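Local atomic coordinates of cyclase (Streptomyces sp. R1128, PDB entry 3TFZ), a protein that probably cyclises and aromatises the first ring of a polyketide chain in the R1128 biosynthetic pathway, as a helix-grip member of the Bet v 1-like superfamily. Residues L28-A31 with D32-P36; L83-A86 with P87-H91. All blocks are in the same frame, centred on the assembly; numbering follows the deposited sequence.

Contact 1: L28-A31 with D32-P36; sequences LGYA and DIFPP. With K (potassium ion), chain G.
With CG beside the backbone N in both residues (chi1 -82° in Y30, -69° in F34), the side chains of Y30, in the first turn of the short helix 30-33, and F34, just after it, lie side by side and point the same way. F34 turns its edge to the face of Y30: CE1 of F34 stands over that face, offset toward the rim near CG of Y30, 3.4 Å from that atom, and the planes meet at 59°, an edge-to-face pair. The far end of Y30 is tied elsewhere, its OH bonding to L24 O and to R69, while F34 also packs on A152 and V153 of helix 131-164, the helix that the sheet of this fold grips.

Along the backbone the turns close. I33 N donates to G29 O at 3.2 Å, and CD1 of I33 lies against that same oxygen. F34 N donates to Y30 O at 2.8 Å, just where F34 leaves helical geometry. A31 O, which faces a proline four residues on and so finds no N-H there, binds a potassium ion at 2.5 Å; F34 O, just past the helix, binds it at 2.7 Å and P35 O more distantly at 3.2 Å. T37 O and a water complete the ligands identified; the water also donates to D32 O. Neutral carbonyl dipoles thus meet the cation without a carboxylate, an all-oxygen shell well suited to potassium that ties the helix end to the chain entering strand 37-46.

Contact 2: L83-A86 with P87-H91; sequences LETA and PIVGH
T85 and A86 meet V89 around a type I beta turn, A86 to V89, which carries the chain from strand 77-82 into strand 89-100 of the antiparallel sheet. The turn is closed by V89 N, which donates to A86 O at 2.9 Å with an N-H...O angle of 155°; the donor sits above the carbonyl plane. P87, at the second position, has no N-H to offer, and its phi of -50° suits the turn. Its own carbonyl is satisfied from outside, P87 O accepting from NE of R117, while I88 pairs through its backbone with the same residue.

A second bond reaches across from a side chain. The hydroxyl OG1 of T85 donates to V89 O at 2.9 Å, again from above the carbonyl plane. The chi1 of 65° sets OG1 between the backbone N and the carbonyl carbon, on the side that faces V89. The carbonyls of A86 and V89 are therefore each engaged, one by a main-chain N-H and the other by a hydroxyl. V89 continues inward to touch L138 of helix 131-164. Beside the hydroxyl bond the two side chains are also in van der Waals contact, with CB of T85 3.6 Å from CG1 of V89.

Both contacts are local and partly buried, each mixing buried and exposed residues, and both reach the long helix 131-164, through I33 and F34 in contact 1 and through I88 and V89 in contact 2. Their centres are 21 Å apart and they do not touch. Contact 1 ends a short helix and leads into strand 37-46, outermost within this chain; contact 2 joins two neighbouring strands further within the sheet order. The chemistry follows the place: backbone carbonyls at and just beyond the helix end bind a cation, while an aromatic pair packs on the other side of the backbone, whereas between strands the carbonyls are met by N-H, hydroxyl and guanidinium donors, with small aliphatic contacts alongside.

Contact 1: L28-A31 with D32-P36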
ATOM      1  N   LEU A  28      -2.179  -4.738  24.225  1.00 24.84           N
ATOM      2  CA  LEU A  28      -3.341  -4.839  25.129  1.00 28.86           C
ATOM      3  C   LEU A  28      -4.597  -4.106  24.562  1.00 27.54           C
ATOM      4  O   LEU A  28      -5.695  -4.508  24.854  1.00 30.97           O
ATOM      5  CB  LEU A  28      -3.023  -4.269  26.496  1.00 31.07           C
ATOM      6  CG  LEU A  28      -2.622  -4.982  27.813  1.00 35.80           C
ATOM      7  CD1 LEU A  28      -2.498  -6.487  27.735  1.00 37.69           C
ATOM      8  CD2 LEU A  28      -1.453  -4.285  28.584  1.00 34.31           C
ATOM      9  N   GLY A  29      -4.430  -3.013  23.808  1.00 25.48           N
ATOM     10  CA  GLY A  29      -5.544  -2.380  23.111  1.00 22.40           C
ATOM     11  C   GLY A  29      -6.061  -3.089  21.848  1.00 20.72           C
ATOM     12  O   GLY A  29      -6.966  -2.648  21.336  1.00 19.51           O
ATOM     13  N   TYR A  30      -5.421  -4.118  21.313  1.00 21.48           N
ATOM     14  CA  TYR A  30      -5.787  -4.693  19.977  1.00 22.58           C
ATOM     15  C   TYR A  30      -7.214  -5.311  19.885  1.00 23.87           C
ATOM     16  O   TYR A  30      -7.791  -5.255  18.822  1.00 22.77           O
ATOM     17  CB  TYR A  30      -4.771  -5.737  19.492  1.00 21.54           C
ATOM     18  CG  TYR A  30      -3.477  -5.156  18.810  1.00 24.60           C
ATOM     19  CD1 TYR A  30      -2.673  -5.960  17.942  1.00 17.59           C
ATOM     20  CD2 TYR A  30      -3.029  -3.827  19.079  1.00 18.79           C
ATOM     21  CE1 TYR A  30      -1.465  -5.415  17.383  1.00 16.89           C
ATOM     22  CE2 TYR A  30      -1.815  -3.326  18.523  1.00 15.53           C
ATOM     23  CZ  TYR A  30      -1.051  -4.122  17.686  1.00 14.95           C
ATOM     24  OH  TYR A  30       0.114  -3.626  17.089  1.00 16.07           O
ATOM     25  N   ALA A  31      -7.749  -5.901  20.982  1.00 23.62           N
ATOM     26  CA  ALA A  31      -9.062  -6.503  20.957  1.00 24.49           C
ATOM     27  C   ALA A  31     -10.150  -5.396  20.885  1.00 25.02           C
ATOM     28  O   ALA A  31     -11.177  -5.527  20.239  1.00 24.63           O
ATOM     29  CB  ALA A  31      -9.261  -7.407  22.213  1.00 25.11           C
ATOM     30  N   ASP A  32      -9.926  -4.289  21.547  1.00 27.14           N
ATOM     31  CA  ASP A  32     -10.776  -3.076  21.357  1.00 28.62           C
ATOM     32  C   ASP A  32     -10.718  -2.409  19.986  1.00 27.41           C
ATOM     33  O   ASP A  32     -11.752  -2.062  19.467  1.00 29.43           O
ATOM     34  CB  ASP A  32     -10.474  -2.042  22.441  1.00 28.14           C
ATOM     35  CG  ASP A  32     -10.759  -2.577  23.804  1.00 33.61           C
ATOM     36  OD1 ASP A  32      -9.956  -2.255  24.729  1.00 40.02           O
ATOM     37  OD2 ASP A  32     -11.762  -3.352  23.931  1.00 31.22           O
ATOM     38  N   ILE A  33      -9.529  -2.296  19.417  1.00 24.66           N
ATOM     39  CA  ILE A  33      -9.194  -1.479  18.226  1.00 24.26           C
ATOM     40  C   ILE A  33      -9.331  -2.309  16.904  1.00 24.29           C
ATOM     41  O   ILE A  33      -9.618  -1.745  15.817  1.00 24.66           O
ATOM     42  CB  ILE A  33      -7.746  -0.870  18.574  1.00 24.02           C
ATOM     43  CG1 ILE A  33      -7.902   0.265  19.570  1.00 23.89           C
ATOM     44  CG2 ILE A  33      -6.607  -0.720  17.422  1.00 23.40           C
ATOM     45  CD1 ILE A  33      -6.651   0.432  20.409  1.00 27.19           C
ATOM     46  N   PHE A  34      -9.196  -3.640  16.984  1.00 23.49           N
ATOM     47  CA  PHE A  34      -9.278  -4.516  15.768  1.00 22.15           C
ATOM     48  C   PHE A  34     -10.519  -5.267  15.847  1.00 23.19           C
ATOM     49  O   PHE A  34     -10.659  -6.045  16.765  1.00 26.23           O
ATOM     50  CB  PHE A  34      -8.118  -5.491  15.624  1.00 22.38           C
ATOM     51  CG  PHE A  34      -6.753  -4.807  15.300  1.00 20.42           C
ATOM     52  CD1 PHE A  34      -5.924  -4.415  16.268  1.00 20.65           C
ATOM     53  CD2 PHE A  34      -6.376  -4.574  14.037  1.00 24.90           C
ATOM     54  CE1 PHE A  34      -4.743  -3.769  16.001  1.00 24.49           C
ATOM     55  CE2 PHE A  34      -5.159  -3.906  13.770  1.00 29.22           C
ATOM     56  CZ  PHE A  34      -4.344  -3.533  14.742  1.00 18.10           C
ATOM     57  N   PRO A  35     -11.515  -4.925  14.998  1.00 22.83           N
ATOM     58  CA  PRO A  35     -12.812  -5.634  15.102  1.00 24.04           C
ATOM     59  C   PRO A  35     -12.733  -7.174  15.020  1.00 25.15           C
ATOM     60  O   PRO A  35     -13.388  -7.866  15.781  1.00 24.47           O
ATOM     61  CB  PRO A  35     -13.696  -4.944  14.005  1.00 23.82           C
ATOM     62  CG  PRO A  35     -13.025  -3.416  13.964  1.00 20.34           C
ATOM     63  CD  PRO A  35     -11.545  -3.801  14.006  1.00 20.30           C
ATOM     64  N   PRO A  36     -11.902  -7.719  14.128  1.00 25.17           N
ATOM     65  CA  PRO A  36     -11.957  -9.227  14.102  1.00 25.59           C
ATOM     66  C   PRO A  36     -11.160  -9.843  15.256  1.00 24.94           C
ATOM     67  O   PRO A  36     -11.390 -11.004  15.588  1.00 24.44           O
ATOM     68  CB  PRO A  36     -11.292  -9.578  12.737  1.00 26.75           C
ATOM     69  CG  PRO A  36     -11.087  -8.188  11.988  1.00 25.52           C
ATOM     70  CD  PRO A  36     -10.945  -7.174  13.142  1.00 22.62           C
TER
HETATM   71  K     K G 170     -12.610  -6.566  18.551  1.00 37.20           K
HETATM   72  O   HOH W   1     -13.188  -3.759  18.065  1.00 24.33           O

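Contact 2: L83-A86 with P87-H91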
ATOM      1  N   LEU A  83       4.633 -17.968  15.958  1.00 23.60           N
ATOM      2  CA  LEU A  83       5.272 -19.164  16.564  1.00 28.17           C
ATOM      3  C   LEU A  83       4.312 -20.349  16.608  1.00 30.33           C
ATOM      4  O   LEU A  83       4.727 -21.483  16.819  1.00 34.29           O
ATOM      5  CB  LEU A  83       5.757 -18.883  17.997  1.00 28.57           C
ATOM      6  CG  LEU A  83       6.722 -17.692  18.130  1.00 30.41           C
ATOM      7  CD1 LEU A  83       7.232 -17.569  19.581  1.00 27.05           C
ATOM      8  CD2 LEU A  83       7.896 -17.727  17.040  1.00 23.57           C
ATOM      9  N   GLU A  84       3.022 -20.048  16.520  1.00 30.58           N
ATOM     10  CA  GLU A  84       1.980 -21.029  16.391  1.00 32.32           C
ATOM     11  C   GLU A  84       1.023 -20.347  15.402  1.00 30.21           C
ATOM     12  O   GLU A  84       0.858 -19.159  15.464  1.00 28.39           O
ATOM     13  CB  GLU A  84       1.398 -21.452  17.801  1.00 34.84           C
ATOM     14  CG  GLU A  84       2.368 -22.563  18.500  1.00 41.01           C
ATOM     15  CD  GLU A  84       2.195 -22.718  19.991  1.00 52.71           C
ATOM     16  OE1 GLU A  84       2.823 -21.966  20.784  1.00 58.27           O
ATOM     17  OE2 GLU A  84       1.435 -23.620  20.385  1.00 58.75           O
ATOM     18  N   THR A  85       0.474 -21.095  14.456  1.00 30.40           N
ATOM     19  CA  THR A  85      -0.246 -20.484  13.344  1.00 30.59           C
ATOM     20  C   THR A  85      -1.631 -21.173  13.187  1.00 30.28           C
ATOM     21  O   THR A  85      -2.020 -21.947  14.018  1.00 32.53           O
ATOM     22  CB  THR A  85       0.585 -20.542  12.025  1.00 29.41           C
ATOM     23  OG1 THR A  85       0.763 -21.899  11.627  1.00 30.91           O
ATOM     24  CG2 THR A  85       1.969 -20.019  12.227  1.00 29.70           C
ATOM     25  N   ALA A  86      -2.432 -20.745  12.244  1.00 27.69           N
ATOM     26  CA  ALA A  86      -3.706 -21.418  11.973  1.00 27.51           C
ATOM     27  C   ALA A  86      -3.391 -22.650  11.133  1.00 25.98           C
ATOM     28  O   ALA A  86      -2.346 -22.672  10.471  1.00 24.47           O
ATOM     29  CB  ALA A  86      -4.627 -20.452  11.154  1.00 24.26           C
ATOM     30  N   PRO A  87      -4.280 -23.671  11.141  1.00 26.87           N
ATOM     31  CA  PRO A  87      -3.965 -24.983  10.418  1.00 26.72           C
ATOM     32  C   PRO A  87      -3.468 -24.914   8.947  1.00 24.57           C
ATOM     33  O   PRO A  87      -2.639 -25.706   8.582  1.00 26.87           O
ATOM     34  CB  PRO A  87      -5.248 -25.827  10.529  1.00 27.05           C
ATOM     35  CG  PRO A  87      -5.938 -25.223  11.794  1.00 30.62           C
ATOM     36  CD  PRO A  87      -5.560 -23.714  11.865  1.00 28.25           C
ATOM     37  N   ILE A  88      -3.941 -23.997   8.137  1.00 23.02           N
ATOM     38  CA  ILE A  88      -3.568 -23.968   6.731  1.00 22.46           C
ATOM     39  C   ILE A  88      -2.271 -23.162   6.549  1.00 21.07           C
ATOM     40  O   ILE A  88      -1.741 -23.059   5.442  1.00 20.00           O
ATOM     41  CB  ILE A  88      -4.709 -23.411   5.843  1.00 23.23           C
ATOM     42  CG1 ILE A  88      -4.978 -21.930   6.235  1.00 23.36           C
ATOM     43  CG2 ILE A  88      -5.987 -24.369   5.978  1.00 20.41           C
ATOM     44  CD1 ILE A  88      -5.198 -20.936   5.010  1.00 21.90           C
ATOM     45  N   VAL A  89      -1.728 -22.635   7.658  1.00 20.79           N
ATOM     46  CA  VAL A  89      -0.593 -21.674   7.523  1.00 18.72           C
ATOM     47  C   VAL A  89       0.645 -22.365   7.898  1.00 18.59           C
ATOM     48  O   VAL A  89       0.674 -23.061   8.938  1.00 17.55           O
ATOM     49  CB  VAL A  89      -0.777 -20.369   8.413  1.00 18.97           C
ATOM     50  CG1 VAL A  89       0.532 -19.547   8.523  1.00 15.84           C
ATOM     51  CG2 VAL A  89      -1.894 -19.580   7.927  1.00 15.20           C
ATOM     52  N   GLY A  90       1.671 -22.208   7.067  1.00 18.69           N
ATOM     53  CA  GLY A  90       2.920 -22.942   7.321  1.00 18.31           C
ATOM     54  C   GLY A  90       3.858 -21.913   7.837  1.00 22.29           C
ATOM     55  O   GLY A  90       4.584 -22.159   8.794  1.00 24.05           O
ATOM     56  N   HIS A  91       3.825 -20.677   7.285  1.00 22.61           N
ATOM     57  CA  HIS A  91       4.704 -19.627   7.838  1.00 21.85           C
ATOM     58  C   HIS A  91       4.049 -18.301   7.699  1.00 20.00           C
ATOM     59  O   HIS A  91       3.319 -18.109   6.743  1.00 16.97           O
ATOM     60  CB  HIS A  91       6.093 -19.678   7.174  1.00 24.36           C
ATOM     61  CG  HIS A  91       6.885 -20.926   7.562  1.00 36.80           C
ATOM     62  ND1 HIS A  91       6.860 -22.110   6.828  1.00 41.70           N
ATOM     63  CD2 HIS A  91       7.702 -21.170   8.638  1.00 40.14           C
ATOM     64  CE1 HIS A  91       7.662 -22.994   7.403  1.00 46.96           C
ATOM     65  NE2 HIS A  91       8.178 -22.452   8.502  1.00 45.79           N
TER